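Local coordinates for DNA/pantothenate metabolism flavoprotein (Streptomyces sparsogenes DSM 40356, PDB 7CFU), which acts as an FMN-dependent cysteine decarboxylase, probably removing the carboxyl group of a cysteine or cysteine-derived substrate in a biosynthetic pathway, at residues A[53-59]-A[76-80]; A[21-27]-A[98-104]; A[112-117]-A[154-158]; A[92-96]-A[126-132]. All blocks are in the same frame, centred on the assembly; numbering follows the deposited sequence.

Contact 1 of 4, residues A[53-59]-A[76-80]. With FMN (flavin mononucleotide), chain Y.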
# COMPACT_ATOMS: atom_id res chain seq x y z
N ILE A 53 -17.00 -24.74 -21.64
CA ILE A 53 -15.57 -24.50 -21.76
C ILE A 53 -15.12 -23.70 -20.55
O ILE A 53 -15.65 -22.61 -20.30
CB ILE A 53 -15.22 -23.76 -23.06
CG1 ILE A 53 -15.69 -24.55 -24.28
CG2 ILE A 53 -13.72 -23.47 -23.13
CD1 ILE A 53 -15.50 -23.81 -25.58
N ARG A 54 -14.16 -24.23 -19.79
CA ARG A 54 -13.54 -23.52 -18.67
C ARG A 54 -12.04 -23.36 -18.92
O ARG A 54 -11.38 -24.30 -19.38
CB ARG A 54 -13.75 -24.26 -17.34
CG ARG A 54 -15.21 -24.38 -16.92
CD ARG A 54 -15.35 -25.06 -15.57
NE ARG A 54 -16.74 -25.10 -15.13
CZ ARG A 54 -17.35 -24.11 -14.48
NH1 ARG A 54 -16.70 -22.99 -14.19
NH2 ARG A 54 -18.63 -24.23 -14.13
N THR A 55 -11.51 -22.18 -18.62
CA THR A 55 -10.11 -21.84 -18.89
C THR A 55 -9.29 -21.69 -17.62
O THR A 55 -9.79 -21.28 -16.57
CB THR A 55 -10.01 -20.55 -19.71
OG1 THR A 55 -10.67 -19.49 -19.01
CG2 THR A 55 -10.63 -20.73 -21.09
N VAL A 56 -8.01 -22.05 -17.73
CA VAL A 56 -6.99 -21.83 -16.71
C VAL A 56 -5.84 -21.09 -17.38
O VAL A 56 -5.34 -21.53 -18.42
CB VAL A 56 -6.50 -23.16 -16.09
CG1 VAL A 56 -5.45 -22.90 -15.01
CG2 VAL A 56 -7.65 -23.94 -15.53
N MET A 57 -5.43 -19.96 -16.79
CA MET A 57 -4.31 -19.18 -17.29
C MET A 57 -3.14 -19.27 -16.33
O MET A 57 -3.32 -19.23 -15.11
CB MET A 57 -4.69 -17.71 -17.48
CG MET A 57 -5.87 -17.47 -18.42
SD MET A 57 -6.11 -15.71 -18.65
CE MET A 57 -4.86 -15.34 -19.88
N THR A 58 -1.93 -19.41 -16.88
CA THR A 58 -0.75 -19.21 -16.07
C THR A 58 -0.66 -17.74 -15.65
O THR A 58 -1.31 -16.87 -16.24
CB THR A 58 0.51 -19.62 -16.83
OG1 THR A 58 0.77 -18.69 -17.89
CG2 THR A 58 0.32 -20.99 -17.41
N ALA A 59 0.14 -17.48 -14.62
CA ALA A 59 0.35 -16.10 -14.19
C ALA A 59 0.90 -15.26 -15.33
O ALA A 59 0.57 -14.08 -15.47
CB ALA A 59 1.27 -16.04 -12.97
N HIS A 76 -16.83 -17.69 -18.66
CA HIS A 76 -16.31 -18.05 -17.35
C HIS A 76 -15.07 -17.22 -17.06
O HIS A 76 -14.26 -16.97 -17.95
CB HIS A 76 -15.96 -19.55 -17.25
CG HIS A 76 -17.16 -20.45 -17.13
ND1 HIS A 76 -17.63 -21.20 -18.18
CD2 HIS A 76 -17.97 -20.71 -16.08
CE1 HIS A 76 -18.69 -21.89 -17.79
NE2 HIS A 76 -18.92 -21.60 -16.52
N ALA A 77 -14.96 -16.77 -15.82
CA ALA A 77 -13.71 -16.18 -15.39
C ALA A 77 -12.64 -17.27 -15.46
O ALA A 77 -12.88 -18.39 -15.01
CB ALA A 77 -13.82 -15.63 -13.97
N PRO A 78 -11.49 -17.00 -16.07
CA PRO A 78 -10.41 -17.99 -16.03
C PRO A 78 -9.90 -18.16 -14.61
O PRO A 78 -9.91 -17.23 -13.80
CB PRO A 78 -9.34 -17.40 -16.95
CG PRO A 78 -9.62 -15.93 -16.97
CD PRO A 78 -11.11 -15.80 -16.83
N VAL A 79 -9.47 -19.37 -14.30
CA VAL A 79 -8.83 -19.66 -13.02
C VAL A 79 -7.33 -19.44 -13.16
O VAL A 79 -6.70 -19.99 -14.08
CB VAL A 79 -9.13 -21.10 -12.58
CG1 VAL A 79 -8.31 -21.48 -11.35
CG2 VAL A 79 -10.63 -21.27 -12.33
N THR A 80 -6.74 -18.64 -12.27
CA THR A 80 -5.29 -18.51 -12.24
C THR A 80 -4.72 -18.82 -10.87
O THR A 80 -3.72 -19.53 -10.75
CB THR A 80 -4.84 -17.11 -12.68
OG1 THR A 80 -5.30 -16.86 -14.01
CG2 THR A 80 -3.31 -17.02 -12.66
N1 FMN Y . 7.70 -18.63 -24.47
C2 FMN Y . 7.45 -19.68 -25.32
O2 FMN Y . 7.88 -20.79 -25.03
N3 FMN Y . 6.71 -19.50 -26.47
C4 FMN Y . 6.24 -18.24 -26.79
O4 FMN Y . 5.59 -18.08 -27.82
C4A FMN Y . 6.50 -17.17 -25.94
N5 FMN Y . 6.02 -15.91 -26.24
C5A FMN Y . 6.27 -14.86 -25.38
C6 FMN Y . 5.79 -13.60 -25.70
C7 FMN Y . 6.03 -12.54 -24.84
C7M FMN Y . 5.50 -11.17 -25.19
C8 FMN Y . 6.76 -12.73 -23.68
C8M FMN Y . 7.02 -11.55 -22.77
C9 FMN Y . 7.26 -13.99 -23.36
C9A FMN Y . 7.01 -15.06 -24.22
N10 FMN Y . 7.49 -16.33 -23.93
C10 FMN Y . 7.23 -17.37 -24.78
C1' FMN Y . 8.28 -16.58 -22.69
C2' FMN Y . 7.33 -17.13 -21.63
O2' FMN Y . 6.27 -16.22 -21.41
C3' FMN Y . 8.12 -17.44 -20.36
O3' FMN Y . 8.95 -18.55 -20.59
C4' FMN Y . 7.22 -17.66 -19.14
O4' FMN Y . 8.02 -17.90 -17.99
C5' FMN Y . 6.28 -18.84 -19.35
O5' FMN Y . 5.33 -18.86 -18.30
P FMN Y . 4.17 -19.97 -18.27
O1P FMN Y . 3.88 -20.33 -16.83
O2P FMN Y . 3.00 -19.41 -19.00
O3P FMN Y . 4.59 -21.25 -18.96
O HOH W 1 -13.17 -19.24 -19.69
O HOH W 2 -12.56 -21.02 -15.64
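Arg54 and His76 each set CG beside the backbone N and anti to the carbonyl carbon (chi1 -63° and -75°), and the arginine chain, extended from CG to NE, carries its guanidinium to the imidazole. His76 NE2 lies 3.2 Å above the Arg54 guanidinium plane, offset toward its rim, with the two planes 45° apart. The same ring gives ND1 to Ile53 O in a bent 3.2 Å hydrogen bond that arrives from above the carbonyl plane. With a leucine in place of His76, Ile53 O would probably lose this donor and the guanidinium its cover on one face. Farther along, the backbones pair through a single bridge at Val56 and Val79: Val79 N donates to Thr55 O at 3.0 Å, and Met57 N to Val79 O at 3.0 Å. Thr55 OG1 touches Pro78 CB at 3.2 Å and is linked by a water to His76 O. The Met57 side chain runs beside Pro78, CG 3.8 Å from Pro78 CB. Beyond the strand, Thr58 OG1 donates to O2P of FMN at 2.6 Å and caps the following helix at Ala61 N, which ties the strand end to the cofactor phosphate. Strand 52-57 is outermost in the chain's parallel sheet: strand 23-28 pairs along its other edge, helix 67-74 packs on Thr55, Met57 and Pro78, and helix 123-130 on Val56 and Val79.

Contact 2 of 4, residues A[21-27]-A[98-104]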
# COMPACT_ATOMS: atom_id res chain seq x y z
N GLN A 21 -22.04 -31.95 -25.00
CA GLN A 21 -21.94 -32.25 -23.58
C GLN A 21 -20.51 -32.55 -23.15
O GLN A 21 -20.28 -32.84 -21.97
CB GLN A 21 -22.85 -33.42 -23.20
CG GLN A 21 -24.34 -33.16 -23.43
CD GLN A 21 -24.78 -33.42 -24.86
OE1 GLN A 21 -23.97 -33.77 -25.72
NE2 GLN A 21 -26.07 -33.26 -25.12
N VAL A 22 -19.54 -32.50 -24.06
CA VAL A 22 -18.15 -32.72 -23.68
C VAL A 22 -17.64 -31.49 -22.94
O VAL A 22 -17.77 -30.36 -23.41
CB VAL A 22 -17.29 -33.02 -24.92
CG1 VAL A 22 -15.82 -33.16 -24.53
CG2 VAL A 22 -17.77 -34.28 -25.62
N ARG A 23 -17.09 -31.72 -21.75
CA ARG A 23 -16.58 -30.63 -20.92
C ARG A 23 -15.12 -30.39 -21.28
O ARG A 23 -14.26 -31.24 -21.02
CB ARG A 23 -16.76 -30.96 -19.44
CG ARG A 23 -18.23 -31.07 -19.06
CD ARG A 23 -18.46 -31.57 -17.65
NE ARG A 23 -17.87 -32.88 -17.40
CZ ARG A 23 -17.97 -33.53 -16.24
NH1 ARG A 23 -18.66 -32.99 -15.23
NH2 ARG A 23 -17.40 -34.72 -16.08
N LEU A 24 -14.84 -29.24 -21.89
CA LEU A 24 -13.50 -28.92 -22.37
C LEU A 24 -12.81 -27.99 -21.39
O LEU A 24 -13.27 -26.86 -21.16
CB LEU A 24 -13.57 -28.29 -23.76
CG LEU A 24 -12.29 -27.72 -24.35
CD1 LEU A 24 -11.26 -28.83 -24.51
CD2 LEU A 24 -12.59 -27.09 -25.69
N LEU A 25 -11.71 -28.46 -20.79
CA LEU A 25 -10.85 -27.63 -19.97
C LEU A 25 -9.67 -27.15 -20.81
O LEU A 25 -8.98 -27.97 -21.43
CB LEU A 25 -10.36 -28.39 -18.74
CG LEU A 25 -9.56 -27.59 -17.71
CD1 LEU A 25 -10.37 -26.43 -17.15
CD2 LEU A 25 -9.09 -28.50 -16.59
N TRP A 26 -9.43 -25.85 -20.81
CA TRP A 26 -8.53 -25.19 -21.75
C TRP A 26 -7.49 -24.38 -20.99
O TRP A 26 -7.82 -23.34 -20.40
CB TRP A 26 -9.35 -24.32 -22.70
CG TRP A 26 -8.60 -23.57 -23.74
CD1 TRP A 26 -7.25 -23.60 -23.98
CD2 TRP A 26 -9.16 -22.64 -24.67
NE1 TRP A 26 -6.94 -22.74 -25.01
CE2 TRP A 26 -8.10 -22.15 -25.45
CE3 TRP A 26 -10.45 -22.19 -24.93
CZ2 TRP A 26 -8.29 -21.22 -26.47
CZ3 TRP A 26 -10.65 -21.28 -25.94
CH2 TRP A 26 -9.57 -20.80 -26.70
N GLY A 27 -6.23 -24.82 -21.02
CA GLY A 27 -5.14 -24.08 -20.37
C GLY A 27 -4.43 -23.15 -21.34
O GLY A 27 -4.13 -23.51 -22.47
N TRP A 98 -13.49 -32.38 -13.50
CA TRP A 98 -14.54 -31.87 -14.38
C TRP A 98 -14.22 -32.11 -15.86
O TRP A 98 -15.14 -32.31 -16.66
CB TRP A 98 -14.75 -30.39 -14.10
CG TRP A 98 -15.72 -29.70 -15.00
CD1 TRP A 98 -17.07 -29.56 -14.79
CD2 TRP A 98 -15.43 -29.00 -16.22
NE1 TRP A 98 -17.63 -28.85 -15.82
CE2 TRP A 98 -16.65 -28.49 -16.71
CE3 TRP A 98 -14.27 -28.77 -16.95
CZ2 TRP A 98 -16.73 -27.75 -17.89
CZ3 TRP A 98 -14.35 -28.05 -18.13
CH2 TRP A 98 -15.57 -27.55 -18.59
N ALA A 99 -12.94 -32.11 -16.23
CA ALA A 99 -12.57 -32.06 -17.64
C ALA A 99 -12.86 -33.39 -18.32
O ALA A 99 -12.54 -34.46 -17.79
CB ALA A 99 -11.08 -31.71 -17.77
N ASP A 100 -13.52 -33.33 -19.48
CA ASP A 100 -13.61 -34.49 -20.37
C ASP A 100 -12.51 -34.48 -21.41
O ASP A 100 -12.07 -35.54 -21.85
CB ASP A 100 -14.98 -34.53 -21.06
CG ASP A 100 -16.14 -34.66 -20.08
OD1 ASP A 100 -16.03 -35.44 -19.10
OD2 ASP A 100 -17.16 -33.97 -20.30
N VAL A 101 -12.08 -33.29 -21.81
CA VAL A 101 -10.91 -33.08 -22.67
C VAL A 101 -10.09 -31.96 -22.05
O VAL A 101 -10.64 -31.00 -21.49
CB VAL A 101 -11.32 -32.72 -24.11
CG1 VAL A 101 -10.11 -32.30 -24.94
CG2 VAL A 101 -12.04 -33.87 -24.78
N LEU A 102 -8.76 -32.08 -22.11
CA LEU A 102 -7.84 -31.05 -21.66
C LEU A 102 -7.04 -30.57 -22.86
O LEU A 102 -6.37 -31.36 -23.53
CB LEU A 102 -6.90 -31.57 -20.56
CG LEU A 102 -5.76 -30.64 -20.11
CD1 LEU A 102 -6.28 -29.31 -19.58
CD2 LEU A 102 -4.87 -31.32 -19.06
N VAL A 103 -7.10 -29.27 -23.13
CA VAL A 103 -6.34 -28.65 -24.22
C VAL A 103 -5.45 -27.57 -23.63
O VAL A 103 -5.94 -26.66 -22.95
CB VAL A 103 -7.27 -28.07 -25.29
CG1 VAL A 103 -6.46 -27.24 -26.29
CG2 VAL A 103 -8.05 -29.18 -26.00
N ILE A 104 -4.16 -27.65 -23.92
CA ILE A 104 -3.20 -26.62 -23.56
C ILE A 104 -2.85 -25.88 -24.85
O ILE A 104 -2.14 -26.42 -25.71
CB ILE A 104 -1.95 -27.21 -22.90
CG1 ILE A 104 -2.34 -28.27 -21.87
CG2 ILE A 104 -1.12 -26.12 -22.25
CD1 ILE A 104 -3.13 -27.71 -20.72
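Arg23 lies across the indole of Trp98: its CB sits over the six-membered ring, 3.6 Å from the centroid, and its guanidinium reaches over the five-membered ring in a cation-pi contact, CZ 4.7 Å from that centroid and the planes 48° apart. A bend at chi3 (-58°) brings NE to Asp100. Asp100 OD2 is gripped twice, by Arg23 N on its anti side at 2.7 Å and by Arg23 NE from above the carboxylate plane at 3.2 Å; the latter forms a salt bridge. Arg23 O in turn accepts from both Asp100 N and Val101 N, which starts the parallel pairing of strands 23-28 and 101-107, neighbours in the central sheet of this flavodoxin-like alpha/beta fold. The indole edge of Trp98 meets Leu24 O, with CZ3 3.4 Å from it. On the sheet face of Leu24 and Trp26, Leu24 CD1 wedges between Val101 CG1 and Val103 CG2 (3.6 Å to the latter), under helix 37-48, while Trp26 NE1 bonds to Leu105 O. On the other face, Leu25 and Leu102 run side by side, and Leu25 CB presses on Ala99 CB at 3.5 Å. Gly27 lies beside Ile104, where a CB would clash with Ile104 CD1.

Contact 3 of 4, residues A[112-117]-A[154-158]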
# COMPACT_ATOMS: atom_id res chain seq x y z
N LEU A 112 5.96 -27.38 -21.43
CA LEU A 112 6.41 -28.71 -21.83
C LEU A 112 7.36 -29.30 -20.80
O LEU A 112 7.23 -30.48 -20.42
CB LEU A 112 7.13 -28.65 -23.18
CG LEU A 112 6.34 -28.18 -24.40
CD1 LEU A 112 7.25 -28.17 -25.62
CD2 LEU A 112 5.14 -29.08 -24.61
N ALA A 113 8.29 -28.49 -20.31
CA ALA A 113 9.23 -28.97 -19.30
C ALA A 113 8.51 -29.38 -18.02
O ALA A 113 8.77 -30.45 -17.47
CB ALA A 113 10.27 -27.89 -19.02
N LYS A 114 7.59 -28.54 -17.55
CA LYS A 114 6.91 -28.86 -16.30
C LYS A 114 6.03 -30.10 -16.45
O LYS A 114 6.06 -31.00 -15.60
CB LYS A 114 6.08 -27.66 -15.84
CG LYS A 114 6.91 -26.47 -15.36
CD LYS A 114 5.99 -25.30 -14.93
CE LYS A 114 6.81 -24.15 -14.34
NZ LYS A 114 5.93 -23.00 -13.97
N ALA A 115 5.26 -30.18 -17.54
CA ALA A 115 4.41 -31.35 -17.74
C ALA A 115 5.24 -32.61 -17.93
O ALA A 115 4.90 -33.67 -17.38
CB ALA A 115 3.47 -31.12 -18.93
N ALA A 116 6.35 -32.50 -18.66
CA ALA A 116 7.17 -33.69 -18.91
C ALA A 116 7.78 -34.24 -17.62
O ALA A 116 8.03 -35.44 -17.54
CB ALA A 116 8.28 -33.39 -19.92
N HIS A 117 8.00 -33.39 -16.61
CA HIS A 117 8.67 -33.83 -15.40
C HIS A 117 7.76 -33.87 -14.17
O HIS A 117 8.25 -34.09 -13.06
CB HIS A 117 9.89 -32.95 -15.12
CG HIS A 117 10.92 -33.02 -16.21
ND1 HIS A 117 11.00 -32.08 -17.22
CD2 HIS A 117 11.85 -33.96 -16.48
CE1 HIS A 117 11.97 -32.42 -18.05
NE2 HIS A 117 12.50 -33.56 -17.63
N ASN A 154 11.56 -33.13 -23.89
CA ASN A 154 10.27 -32.97 -23.22
C ASN A 154 9.13 -33.35 -24.14
O ASN A 154 8.19 -34.05 -23.72
CB ASN A 154 10.12 -31.53 -22.72
CG ASN A 154 11.16 -31.17 -21.68
OD1 ASN A 154 11.64 -32.03 -20.94
ND2 ASN A 154 11.52 -29.89 -21.63
N VAL A 155 9.19 -32.94 -25.41
CA VAL A 155 8.19 -33.35 -26.38
C VAL A 155 8.11 -34.88 -26.45
O VAL A 155 7.02 -35.46 -26.37
CB VAL A 155 8.49 -32.75 -27.77
CG1 VAL A 155 7.54 -33.32 -28.80
CG2 VAL A 155 8.37 -31.22 -27.71
N ASP A 156 9.26 -35.55 -26.61
CA ASP A 156 9.25 -37.01 -26.70
C ASP A 156 8.67 -37.62 -25.44
O ASP A 156 7.84 -38.54 -25.50
CB ASP A 156 10.67 -37.54 -26.92
CG ASP A 156 11.27 -37.08 -28.24
OD1 ASP A 156 10.51 -36.71 -29.17
OD2 ASP A 156 12.52 -37.08 -28.35
N GLN A 157 9.11 -37.13 -24.27
CA GLN A 157 8.64 -37.70 -23.02
C GLN A 157 7.12 -37.59 -22.89
O GLN A 157 6.46 -38.51 -22.40
CB GLN A 157 9.31 -37.00 -21.84
CG GLN A 157 8.84 -37.52 -20.50
CD GLN A 157 9.22 -38.98 -20.29
OE1 GLN A 157 10.33 -39.28 -19.88
NE2 GLN A 157 8.29 -39.89 -20.58
N LEU A 158 6.56 -36.46 -23.34
CA LEU A 158 5.11 -36.27 -23.24
C LEU A 158 4.37 -37.21 -24.18
O LEU A 158 3.30 -37.72 -23.83
CB LEU A 158 4.74 -34.82 -23.54
CG LEU A 158 5.08 -33.81 -22.45
CD1 LEU A 158 5.02 -32.39 -22.99
CD2 LEU A 158 4.10 -33.98 -21.29
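Asn154 fits as a knob into a hole formed by Leu112, Ala113, Ala116 and His117, a knobs-into-holes contact between helices 109-117 and 149-160 of the flavodoxin-like fold. The axes of the two short segments approach to 8.8 Å and are inclined at 41°. With CG anti to its carbonyl carbon (chi1 -63°), the asparagine sends its amide across helix 109-117: CB rests on Ala116 CB at 3.8 Å, and ND2 passes Ala113 CB at 3.5 Å on its way to a hydrogen bond with His117 O of the second subunit. The amide stands almost perpendicular to the His117 ring (89°), with OD1 only 2.9 Å from CE1, a tight approach. That ring is steadied within its own helix, where ND1 donates to Ala113 O at 2.8 Å, and it meets the His117 rings of the second and third subunits edge-to-face, so this helix pair also builds the subunit interface. Val155 comes next; its side chain sets off away from the other helix, yet CG2 reaches Leu112 CD1 at 3.9 Å, the two side chains running alongside, with Ile165 also touching Val155. One turn on from Asn154, Gln157 brings its CG against Ala116 O and packs on Arg153 of the third subunit. Leu158 closes the contact by forking over the helix: its side chain crosses that of Leu112 at about a right angle, CD1 meeting Leu112 CD2 at 3.7 Å, while CD2 settles 3.8 Å from Ala115 CB.

Contact 4 of 4, residues A[92-96]-A[126-132]. With FMN (flavin mononucleotide), chain B.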
# COMPACT_ATOMS: atom_id res chain seq x y z
N HIS A 92 -7.18 -27.71 -8.55
CA HIS A 92 -6.68 -28.70 -9.49
C HIS A 92 -7.52 -29.98 -9.46
O HIS A 92 -7.74 -30.60 -10.50
CB HIS A 92 -5.21 -29.00 -9.20
CG HIS A 92 -4.97 -29.60 -7.85
ND1 HIS A 92 -5.43 -29.02 -6.68
CD2 HIS A 92 -4.34 -30.74 -7.48
CE1 HIS A 92 -5.08 -29.77 -5.65
NE2 HIS A 92 -4.41 -30.82 -6.11
N VAL A 93 -8.01 -30.37 -8.28
CA VAL A 93 -8.86 -31.56 -8.18
C VAL A 93 -10.21 -31.31 -8.84
O VAL A 93 -10.70 -32.13 -9.63
CB VAL A 93 -9.03 -31.98 -6.71
CG1 VAL A 93 -10.03 -33.12 -6.59
CG2 VAL A 93 -7.68 -32.36 -6.09
N ALA A 94 -10.83 -30.16 -8.55
CA ALA A 94 -12.14 -29.87 -9.12
C ALA A 94 -12.06 -29.75 -10.64
O ALA A 94 -12.89 -30.32 -11.36
CB ALA A 94 -12.74 -28.61 -8.49
N LEU A 95 -11.08 -29.00 -11.14
CA LEU A 95 -10.96 -28.86 -12.59
C LEU A 95 -10.52 -30.17 -13.24
O LEU A 95 -11.00 -30.52 -14.32
CB LEU A 95 -9.99 -27.73 -12.94
CG LEU A 95 -10.49 -26.34 -12.55
CD1 LEU A 95 -9.35 -25.34 -12.64
CD2 LEU A 95 -11.64 -25.93 -13.46
N GLY A 96 -9.61 -30.90 -12.60
CA GLY A 96 -9.16 -32.17 -13.17
C GLY A 96 -10.28 -33.19 -13.27
O GLY A 96 -10.37 -33.92 -14.26
N ALA A 126 -0.61 -28.31 -11.87
CA ALA A 126 -1.22 -29.21 -10.90
C ALA A 126 -2.46 -29.87 -11.48
O ALA A 126 -2.72 -31.05 -11.21
CB ALA A 126 -1.58 -28.44 -9.62
N THR A 127 -3.24 -29.12 -12.26
CA THR A 127 -4.42 -29.69 -12.88
C THR A 127 -4.06 -30.79 -13.87
O THR A 127 -4.81 -31.77 -14.00
CB THR A 127 -5.22 -28.57 -13.55
OG1 THR A 127 -5.58 -27.60 -12.56
CG2 THR A 127 -6.48 -29.12 -14.20
N VAL A 128 -2.92 -30.66 -14.56
CA VAL A 128 -2.45 -31.72 -15.46
C VAL A 128 -2.32 -33.03 -14.70
O VAL A 128 -2.80 -34.09 -15.15
CB VAL A 128 -1.11 -31.32 -16.10
CG1 VAL A 128 -0.47 -32.51 -16.83
CG2 VAL A 128 -1.28 -30.13 -17.04
N LEU A 129 -1.72 -32.99 -13.50
CA LEU A 129 -1.54 -34.21 -12.73
C LEU A 129 -2.87 -34.81 -12.29
O LEU A 129 -3.00 -36.03 -12.18
CB LEU A 129 -0.67 -33.95 -11.50
CG LEU A 129 0.80 -33.62 -11.74
CD1 LEU A 129 1.54 -33.49 -10.42
CD2 LEU A 129 1.43 -34.69 -12.61
N ALA A 130 -3.87 -33.96 -12.04
CA ALA A 130 -5.15 -34.46 -11.56
C ALA A 130 -6.09 -34.85 -12.69
O ALA A 130 -7.05 -35.57 -12.44
CB ALA A 130 -5.82 -33.42 -10.66
N ALA A 131 -5.84 -34.39 -13.91
CA ALA A 131 -6.73 -34.69 -15.03
C ALA A 131 -6.51 -36.11 -15.53
O ALA A 131 -5.38 -36.61 -15.55
CB ALA A 131 -6.53 -33.69 -16.17
N GLU A 132 -7.60 -36.77 -15.93
CA GLU A 132 -7.56 -38.11 -16.50
C GLU A 132 -8.49 -38.13 -17.71
O GLU A 132 -9.59 -38.67 -17.66
CB GLU A 132 -7.95 -39.17 -15.47
CG GLU A 132 -6.83 -39.52 -14.53
CD GLU A 132 -7.20 -40.61 -13.55
OE1 GLU A 132 -8.36 -40.64 -13.07
OE2 GLU A 132 -6.31 -41.44 -13.24
N1 FMN B . -0.84 -31.14 -4.23
C2 FMN B . -0.37 -32.40 -3.94
O2 FMN B . 0.50 -32.90 -4.65
N3 FMN B . -0.88 -33.09 -2.85
C4 FMN B . -1.87 -32.53 -2.05
O4 FMN B . -2.33 -33.16 -1.09
C4A FMN B . -2.34 -31.26 -2.35
N5 FMN B . -3.32 -30.68 -1.56
C5A FMN B . -3.78 -29.41 -1.85
C6 FMN B . -4.76 -28.83 -1.05
C7 FMN B . -5.22 -27.56 -1.35
C7M FMN B . -6.29 -26.93 -0.48
C8 FMN B . -4.71 -26.85 -2.43
C8M FMN B . -5.23 -25.48 -2.72
C9 FMN B . -3.72 -27.44 -3.24
C9A FMN B . -3.25 -28.72 -2.94
N10 FMN B . -2.28 -29.31 -3.73
C10 FMN B . -1.82 -30.57 -3.44
C1' FMN B . -1.68 -28.59 -4.91
C2' FMN B . -0.39 -27.96 -4.43
O2' FMN B . -0.67 -27.04 -3.38
C3' FMN B . 0.31 -27.28 -5.61
O3' FMN B . 0.80 -28.26 -6.51
C4' FMN B . 1.43 -26.37 -5.16
O4' FMN B . 2.01 -25.73 -6.28
C5' FMN B . 2.51 -27.13 -4.42
O5' FMN B . 3.35 -26.15 -3.84
P FMN B . 4.63 -26.56 -2.97
O1P FMN B . 5.73 -25.52 -3.16
O2P FMN B . 4.20 -26.61 -1.52
O3P FMN B . 5.11 -27.93 -3.39
O HOH W 3 -10.26 -35.42 -16.16
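His92 and Ala126 meet through their CB atoms, 3.7 Å apart, and most of this contact is such close packing between small groups. The His92 carbonyl oxygen lies against Ala130 CB at 3.4 Å. Thr127 turns its methyl CG2 toward Leu95 CB, 4.0 Å away, while its OG1 lies near His92 CA and bonds back to Val123 O in its own helix. Gly96 passes where a CB would stand 2.8 Å from Ala130 CB, a clash, so the bare CA lets helices 91-98 and 123-130 close to 8.0 Å between the axes of their short segments, at 53°. Both helices lie in one layer, on the sheet face that carries Leu25 and Leu102, in the flavodoxin-like fold, and Leu95 and Thr127 both touch Leu25 of strand 23-28. The second kind of contact is with FMN. With CG between the backbone N and the carbonyl carbon (chi1 63°), the imidazole of His92 reaches the cofactor, CE1 3.4 Å from N10, and C1' lies over one ring face; Val93 CG2 covers the opposite face, and Trp82 meets the ring nearly at right angles. An alanine in place of His92 would remove the ring and is likely to open a gap beside N10 and C1' of the flavin, with Trp82 losing its aromatic partner. Polar contacts are few: Lys148 NZ of the third subunit donates to Leu129 O and Ala131 O at the end of helix 123-130.

In the fold
Contacts 1 and 2 join directly in the sheet, where strands 52-57 and 23-28 are neighbours: Val56 N lies 3.0 Å from Trp26 O, and Arg54 CG 3.6 Å from Trp98 CH2. Contact 4 packs against both; Leu95 CD1 touches Val56 CG2 at 3.6 Å, and Thr127 CG2 touches Leu25 CD2 at 3.6 Å. Contact 3 stands apart, its centre about 22 Å from that of contact 1 and 17 Å from that of contact 4, but like contact 4 it touches the third subunit. FMN sites lie between subunits: contact 1 supplies Thr58 to the phosphate of one cofactor, contact 4 presents His92 to the flavin of another.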